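Local coordinates for 402AA LONG hypothetical molybdopterin biosynthesis MOEA protein (Pyrococcus horikoshii, PDB 1UZ5), which probably catalyses the insertion of molybdate into adenylyl-molybdopterin, releasing AMP and yielding Mo-molybdopterin in the biosynthesis of the molybdenum cofactor, at residues A[186-191]-A[250-255]; A[182-187]-A[224-229]; A[205-210]-A[302-307]. All blocks are in the same frame, centred on the assembly; numbering follows the deposited sequence.

Contact 1: A[186-191]-A[250-255]; sequences ISTGNE and VVISGG
I186 and S187 run parallel to I252 and S253, with the CA atoms of I186 and I252 4.7 Å apart and the two short strand axes inclined by 24°. Three backbone hydrogen bonds form the ladder: I186 N gives to V251 O, S253 N to I186 O, and T188 N to S253 O, the last measuring 2.9 Å at an N-H...O angle of 161°. On the face that carries I186 and I252, CB of I186 packs against CG1 of I252. Further along, the methyls T188 CG2 and I252 CG2 meet at 3.6 Å, their side chains crossing obliquely, and helix 233-246 packs over this apolar patch through L236, L239, I240 and A243. These are two inner neighbours of the parallel part of the sheet in the probable molybdopterin-binding domain, an alpha/beta fold with helices on both faces. The other face carries the two serines, with V251 beside them packed on L212 of helix 208-219. S187 OG and S253 OG are too far apart to bond directly, and one water joins them. It donates to S187 OG and I186 O and lies 2.5 Å from S253 OG. S187 OG has a further partner in D206. Past S253 the chain turns out of the sheet at glycine. With chi1 at 64°, T188 OG1 sits between its own backbone N and carbonyl carbon, which brings it to 3.2 Å from G254 CA; a side chain on G254 would collide with that oxygen. The T188 side chain also lies about 6 Å from a sulfate distinct from the one bound by F225 and R210, at the C-terminal strand ends where parallel alpha/beta folds commonly place their binding sites.

Contact 2: A[182-187]-A[224-229]; sequences KVAVIS and IFMGVA. With SO4 (sulfate ion), chain D.
The F225 ring meets the S187 hydroxyl at its edge, near the ring plane, with CE1 3.8 Å from S187 OG, while one of its faces lies under the backbone N of G227, 3.6 Å above the ring centre. The ring is turned along the sheet because CG stands anti to the backbone N (chi1 -170°), which brings CD1 to 3.5 Å from V185 O. With S187 OG already engaged by D206, its approach to the ring is packing. Strand 222-229 is the outermost parallel strand of the sheet and is reached from 182-188 by a beta-alpha-beta crossover through helix 208-219, whose C213 packs on both F225 and V185. Five backbone bonds tie the strands. I224 N to V183 O is almost straight at 177°, whereas M226 N to V185 O is more bent, at 155°. The register slips at this point: V185 pairs with F225 but S187 with V228, so three steps on one strand match two on the other. This is a beta bulge, made at M226 and G227, and the positive phi of G227 suits a residue without a side chain. The bulge directs M226 CB across the neighbouring strand, 3.7 Å from I186 CG1, and the bent methionine chain continues to A184, whose CB lies 3.8 Å from M226 CG. Helix 233-246 closes this apolar face through L239, A243 and V246. At its far end, I186 CG2 rests 4.0 Å from A229 CB. F225 N turns away from 182-187 and donates instead to a sulfate ion, probably from the crystallisation liquor, at 3.0 Å from SO4 O2.

Contact 3: A[205-210]-A[302-307]; sequences YDINGR and GYPTSC. With SO4 (sulfate ion), chain D.
N208 and G302 make the direct polar link: N208 ND2 donates to G302 O at 2.8 Å, with an N-H...O angle of 148°. The acceptor lies in the plane of the N208 amide, but the donor stands 37° out of the G302 carbonyl plane, so the bond is flat at one end and tilted at the other. The other amide atom works through water, which donates to N208 OD1 at 2.6 Å and to P304 O at 2.9 Å. With a bond at each end, the amide is probably held in this rotation. Van der Waals contacts fill in around it: N208 OD1 lies 3.9 Å from C307 CB, and in an apolar contact I207 CG2 reaches P304 CG at 4.0 Å, the two side chains crossing at about a right angle. Replacing N208 with an alanine would probably leave G302 O without this donor and the water without one of its two acceptors, opening a gap beside C307. I207 and Y303 are each the N-cap residue of a helix, so the contact joins the starts of helices 208-219 and 304-322 within the probable molybdopterin-binding domain. P304 packs also on F372 of helix 368-374, bringing the C-terminal region of the chain against the same spot. A third group of bonds stays within 205-210. The D206 carboxylate uses a syn lone pair of OD1 to accept from G209 N at 3.0 Å, an Asx motif, while OD2 takes R210 N on its own syn side. The R210 side chain makes the charged contacts. The edge of its guanidinium faces a sulfate ion, with nearly straight bonds from NH1 and NH2 to two different sulfate oxygens, and NH2 is in addition salt-bridged to D214.

In the fold
Contacts 1 and 2 share I186 and S187, since strand 182-188 pairs on one side with 249-253 and on the other with 222-229; their centres are 9 Å apart, and the V251 N to A184 O distance of 2.8 Å continues the ladder of contact 1. Contact 3, its centre 8 Å from that of contact 1, places the helix starts beside these strands: S187 OG lies 2.5 Å from D206 OD1, and S253 packs on N208 and C307. One sulfate is held from both contact 2, by F225 N, and contact 3, by R210. All three belong to the probable molybdopterin-binding domain, but the coordinates identify no substrate there.

Contact 1: A[186-191]-A[250-255]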
# COMPACT_ATOMS: atom_id res chain seq x y z
N ILE A 186 11.62 -3.06 -21.65
CA ILE A 186 12.21 -3.65 -22.85
C ILE A 186 13.07 -4.88 -22.51
O ILE A 186 13.80 -4.87 -21.52
CB ILE A 186 13.11 -2.63 -23.58
CG1 ILE A 186 12.26 -1.49 -24.14
CG2 ILE A 186 13.90 -3.32 -24.70
CD1 ILE A 186 13.08 -0.28 -24.59
N SER A 187 12.97 -5.92 -23.33
CA SER A 187 13.79 -7.13 -23.15
C SER A 187 14.77 -7.17 -24.33
O SER A 187 14.35 -7.04 -25.49
CB SER A 187 12.93 -8.39 -23.15
OG SER A 187 12.18 -8.50 -21.94
N THR A 188 16.05 -7.34 -24.05
CA THR A 188 17.05 -7.38 -25.13
C THR A 188 17.80 -8.70 -25.22
O THR A 188 18.22 -9.26 -24.21
CB THR A 188 18.09 -6.25 -24.98
OG1 THR A 188 18.84 -6.45 -23.77
CG2 THR A 188 17.41 -4.89 -24.92
N GLY A 189 17.97 -9.19 -26.44
CA GLY A 189 18.67 -10.44 -26.66
C GLY A 189 18.28 -11.05 -27.99
O GLY A 189 17.09 -11.11 -28.33
N ASN A 190 19.27 -11.50 -28.76
CA ASN A 190 18.99 -12.09 -30.06
C ASN A 190 18.30 -13.45 -29.93
O ASN A 190 17.70 -13.94 -30.88
CB ASN A 190 20.28 -12.24 -30.87
CG ASN A 190 20.93 -10.91 -31.17
OD1 ASN A 190 20.26 -9.93 -31.50
ND2 ASN A 190 22.26 -10.87 -31.06
N GLU A 191 18.38 -14.04 -28.75
CA GLU A 191 17.76 -15.35 -28.53
C GLU A 191 16.32 -15.24 -28.02
O GLU A 191 15.58 -16.23 -28.00
CB GLU A 191 18.58 -16.16 -27.51
CG GLU A 191 18.33 -15.79 -26.05
CD GLU A 191 19.06 -14.53 -25.61
OE1 GLU A 191 19.35 -13.66 -26.46
OE2 GLU A 191 19.32 -14.40 -24.39
N VAL A 250 12.12 4.13 -17.97
CA VAL A 250 12.37 3.04 -18.90
C VAL A 250 13.25 2.02 -18.20
O VAL A 250 14.24 2.38 -17.55
CB VAL A 250 13.07 3.54 -20.19
CG1 VAL A 250 13.38 2.35 -21.12
CG2 VAL A 250 12.17 4.53 -20.91
N VAL A 251 12.88 0.75 -18.30
CA VAL A 251 13.67 -0.30 -17.69
C VAL A 251 13.99 -1.34 -18.75
O VAL A 251 13.09 -1.83 -19.45
CB VAL A 251 12.94 -0.99 -16.51
CG1 VAL A 251 13.80 -2.10 -15.94
CG2 VAL A 251 12.65 0.03 -15.42
N ILE A 252 15.27 -1.65 -18.88
CA ILE A 252 15.74 -2.60 -19.88
C ILE A 252 16.48 -3.74 -19.19
O ILE A 252 17.27 -3.51 -18.28
CB ILE A 252 16.71 -1.91 -20.86
CG1 ILE A 252 16.06 -0.64 -21.43
CG2 ILE A 252 17.10 -2.86 -21.99
CD1 ILE A 252 17.02 0.31 -22.11
N SER A 253 16.20 -4.97 -19.61
CA SER A 253 16.89 -6.13 -19.06
C SER A 253 17.46 -6.93 -20.23
O SER A 253 16.83 -7.04 -21.28
CB SER A 253 15.95 -7.02 -18.24
OG SER A 253 15.06 -7.73 -19.08
N GLY A 254 18.65 -7.48 -20.04
CA GLY A 254 19.26 -8.25 -21.11
C GLY A 254 20.74 -8.47 -20.91
O GLY A 254 21.41 -9.08 -21.75
N GLY A 255 21.27 -7.97 -19.80
CA GLY A 255 22.68 -8.14 -19.51
C GLY A 255 22.99 -9.59 -19.23
O GLY A 255 23.07 -10.41 -20.15
O HOH W 1 12.79 -6.80 -19.70
O HOH W 2 21.84 -7.94 -24.16

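Contact 2: A[182-187]-A[224-229]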
# COMPACT_ATOMS: atom_id res chain seq x y z
N LYS A 182 4.18 5.45 -15.11
CA LYS A 182 4.33 4.56 -16.25
C LYS A 182 5.78 4.12 -16.43
O LYS A 182 6.69 4.95 -16.47
CB LYS A 182 3.85 5.23 -17.53
CG LYS A 182 2.37 5.52 -17.56
CD LYS A 182 1.99 6.18 -18.88
CE LYS A 182 0.50 6.42 -18.97
NZ LYS A 182 0.13 7.08 -20.26
N VAL A 183 5.99 2.81 -16.52
CA VAL A 183 7.33 2.27 -16.71
C VAL A 183 7.36 1.46 -18.00
O VAL A 183 6.70 0.43 -18.11
CB VAL A 183 7.75 1.37 -15.55
CG1 VAL A 183 9.17 0.84 -15.78
CG2 VAL A 183 7.67 2.14 -14.24
N ALA A 184 8.11 1.94 -18.99
CA ALA A 184 8.24 1.25 -20.27
C ALA A 184 9.32 0.18 -20.09
O ALA A 184 10.45 0.49 -19.69
CB ALA A 184 8.64 2.23 -21.37
N VAL A 185 8.96 -1.07 -20.38
CA VAL A 185 9.88 -2.19 -20.22
C VAL A 185 10.31 -2.81 -21.54
O VAL A 185 9.49 -3.06 -22.42
CB VAL A 185 9.25 -3.29 -19.35
CG1 VAL A 185 10.20 -4.48 -19.23
CG2 VAL A 185 8.90 -2.73 -17.97
N ILE A 186 11.62 -3.06 -21.65
CA ILE A 186 12.21 -3.65 -22.85
C ILE A 186 13.07 -4.88 -22.51
O ILE A 186 13.80 -4.87 -21.52
CB ILE A 186 13.11 -2.63 -23.58
CG1 ILE A 186 12.26 -1.49 -24.14
CG2 ILE A 186 13.90 -3.32 -24.70
CD1 ILE A 186 13.08 -0.28 -24.59
N SER A 187 12.97 -5.92 -23.33
CA SER A 187 13.79 -7.13 -23.15
C SER A 187 14.77 -7.17 -24.33
O SER A 187 14.35 -7.04 -25.49
CB SER A 187 12.93 -8.39 -23.15
OG SER A 187 12.18 -8.50 -21.94
N ILE A 224 4.37 -1.13 -18.93
CA ILE A 224 4.03 -1.19 -20.34
C ILE A 224 5.15 -1.94 -21.07
O ILE A 224 6.27 -1.45 -21.16
CB ILE A 224 3.88 0.22 -20.93
CG1 ILE A 224 2.82 1.00 -20.13
CG2 ILE A 224 3.48 0.14 -22.40
CD1 ILE A 224 2.74 2.47 -20.49
N PHE A 225 4.83 -3.12 -21.58
CA PHE A 225 5.82 -3.93 -22.28
C PHE A 225 6.03 -3.44 -23.71
O PHE A 225 5.15 -3.58 -24.56
CB PHE A 225 5.41 -5.41 -22.28
CG PHE A 225 6.48 -6.34 -22.78
CD1 PHE A 225 7.81 -6.18 -22.38
CD2 PHE A 225 6.17 -7.39 -23.64
CE1 PHE A 225 8.81 -7.04 -22.83
CE2 PHE A 225 7.16 -8.26 -24.09
CZ PHE A 225 8.48 -8.08 -23.69
N MET A 226 7.20 -2.87 -23.96
CA MET A 226 7.54 -2.34 -25.28
C MET A 226 7.90 -3.45 -26.27
O MET A 226 7.88 -3.24 -27.48
CB MET A 226 8.71 -1.37 -25.16
CG MET A 226 8.43 -0.18 -24.26
SD MET A 226 6.92 0.65 -24.75
CE MET A 226 7.38 1.25 -26.39
N GLY A 227 8.25 -4.62 -25.75
CA GLY A 227 8.62 -5.71 -26.63
C GLY A 227 10.08 -6.13 -26.53
O GLY A 227 10.80 -5.72 -25.62
N VAL A 228 10.51 -6.94 -27.48
CA VAL A 228 11.87 -7.46 -27.51
C VAL A 228 12.77 -6.73 -28.51
O VAL A 228 12.39 -6.53 -29.66
CB VAL A 228 11.86 -8.96 -27.88
CG1 VAL A 228 13.28 -9.49 -28.03
CG2 VAL A 228 11.11 -9.75 -26.81
N ALA A 229 13.96 -6.34 -28.07
CA ALA A 229 14.91 -5.67 -28.95
C ALA A 229 16.10 -6.57 -29.28
O ALA A 229 16.67 -7.22 -28.39
CB ALA A 229 15.40 -4.39 -28.30
S SO4 D . 1.55 -5.25 -21.19
O1 SO4 D . 1.96 -5.13 -19.63
O2 SO4 D . 2.02 -4.01 -21.79
O3 SO4 D . 2.09 -6.32 -21.71
O4 SO4 D . 0.11 -5.23 -21.15

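Contact 3: A[205-210]-A[302-307]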
# COMPACT_ATOMS: atom_id res chain seq x y z
N TYR A 205 11.90 -17.97 -24.63
CA TYR A 205 10.82 -17.01 -24.43
C TYR A 205 11.18 -15.96 -23.40
O TYR A 205 11.92 -16.23 -22.45
CB TYR A 205 9.55 -17.73 -23.98
CG TYR A 205 8.91 -18.56 -25.06
CD1 TYR A 205 8.34 -17.95 -26.17
CD2 TYR A 205 8.85 -19.95 -24.96
CE1 TYR A 205 7.72 -18.71 -27.16
CE2 TYR A 205 8.24 -20.71 -25.94
CZ TYR A 205 7.68 -20.09 -27.04
OH TYR A 205 7.06 -20.85 -28.00
N ASP A 206 10.65 -14.76 -23.57
CA ASP A 206 10.91 -13.68 -22.62
C ASP A 206 10.37 -14.07 -21.26
O ASP A 206 9.35 -14.74 -21.16
CB ASP A 206 10.21 -12.39 -23.05
CG ASP A 206 10.18 -11.36 -21.93
OD1 ASP A 206 11.25 -10.81 -21.61
OD2 ASP A 206 9.09 -11.10 -21.37
N ILE A 207 11.07 -13.66 -20.21
CA ILE A 207 10.60 -13.92 -18.86
C ILE A 207 10.65 -12.64 -18.03
O ILE A 207 9.74 -12.36 -17.24
CB ILE A 207 11.42 -15.02 -18.15
CG1 ILE A 207 10.88 -15.22 -16.73
CG2 ILE A 207 12.90 -14.65 -18.13
CD1 ILE A 207 11.51 -16.37 -15.97
N ASN A 208 11.71 -11.85 -18.21
CA ASN A 208 11.87 -10.61 -17.45
C ASN A 208 10.89 -9.49 -17.81
O ASN A 208 10.51 -8.71 -16.95
CB ASN A 208 13.30 -10.08 -17.59
CG ASN A 208 14.32 -11.00 -16.97
OD1 ASN A 208 14.09 -11.58 -15.91
ND2 ASN A 208 15.47 -11.13 -17.61
N GLY A 209 10.51 -9.41 -19.08
CA GLY A 209 9.58 -8.38 -19.51
C GLY A 209 8.27 -8.48 -18.75
O GLY A 209 7.81 -7.50 -18.16
N ARG A 210 7.68 -9.67 -18.77
CA ARG A 210 6.42 -9.95 -18.09
C ARG A 210 6.60 -9.80 -16.59
O ARG A 210 5.74 -9.24 -15.90
CB ARG A 210 5.96 -11.37 -18.42
CG ARG A 210 4.58 -11.76 -17.88
CD ARG A 210 3.47 -11.05 -18.64
NE ARG A 210 3.10 -9.78 -18.02
CZ ARG A 210 2.81 -8.68 -18.71
NH1 ARG A 210 2.85 -8.68 -20.04
NH2 ARG A 210 2.43 -7.58 -18.06
N GLY A 302 20.29 -9.68 -17.41
CA GLY A 302 19.32 -10.55 -18.04
C GLY A 302 18.99 -11.79 -17.21
O GLY A 302 17.93 -12.39 -17.39
N TYR A 303 19.90 -12.19 -16.32
CA TYR A 303 19.65 -13.36 -15.48
C TYR A 303 18.49 -13.00 -14.55
O TYR A 303 18.58 -12.06 -13.77
CB TYR A 303 20.89 -13.68 -14.64
CG TYR A 303 20.81 -15.03 -13.96
CD1 TYR A 303 20.74 -16.20 -14.71
CD2 TYR A 303 20.79 -15.13 -12.57
CE1 TYR A 303 20.65 -17.45 -14.10
CE2 TYR A 303 20.69 -16.38 -11.95
CZ TYR A 303 20.62 -17.53 -12.72
OH TYR A 303 20.49 -18.76 -12.13
N PRO A 304 17.37 -13.76 -14.64
CA PRO A 304 16.16 -13.55 -13.84
C PRO A 304 16.30 -13.07 -12.39
O PRO A 304 15.78 -12.01 -12.04
CB PRO A 304 15.45 -14.90 -13.95
CG PRO A 304 15.76 -15.28 -15.37
CD PRO A 304 17.25 -14.97 -15.45
N THR A 305 16.98 -13.84 -11.54
CA THR A 305 17.14 -13.43 -10.14
C THR A 305 18.00 -12.18 -9.97
O THR A 305 17.86 -11.44 -8.99
CB THR A 305 17.77 -14.56 -9.28
OG1 THR A 305 19.10 -14.82 -9.74
CG2 THR A 305 16.93 -15.82 -9.38
N SER A 306 18.90 -11.94 -10.92
CA SER A 306 19.77 -10.76 -10.87
C SER A 306 18.98 -9.53 -11.29
O SER A 306 19.17 -8.44 -10.75
CB SER A 306 20.98 -10.94 -11.80
OG SER A 306 21.73 -12.08 -11.42
N CYS A 307 18.10 -9.71 -12.27
CA CYS A 307 17.24 -8.64 -12.75
C CYS A 307 16.31 -8.25 -11.61
O CYS A 307 16.10 -7.07 -11.33
CB CYS A 307 16.41 -9.13 -13.94
SG CYS A 307 15.23 -7.95 -14.61
S SO4 D . 1.55 -5.25 -21.19
O1 SO4 D . 1.96 -5.13 -19.63
O2 SO4 D . 2.02 -4.01 -21.79
O3 SO4 D . 2.09 -6.32 -21.71
O4 SO4 D . 0.11 -5.23 -21.15
O HOH W 3 13.39 -11.22 -13.39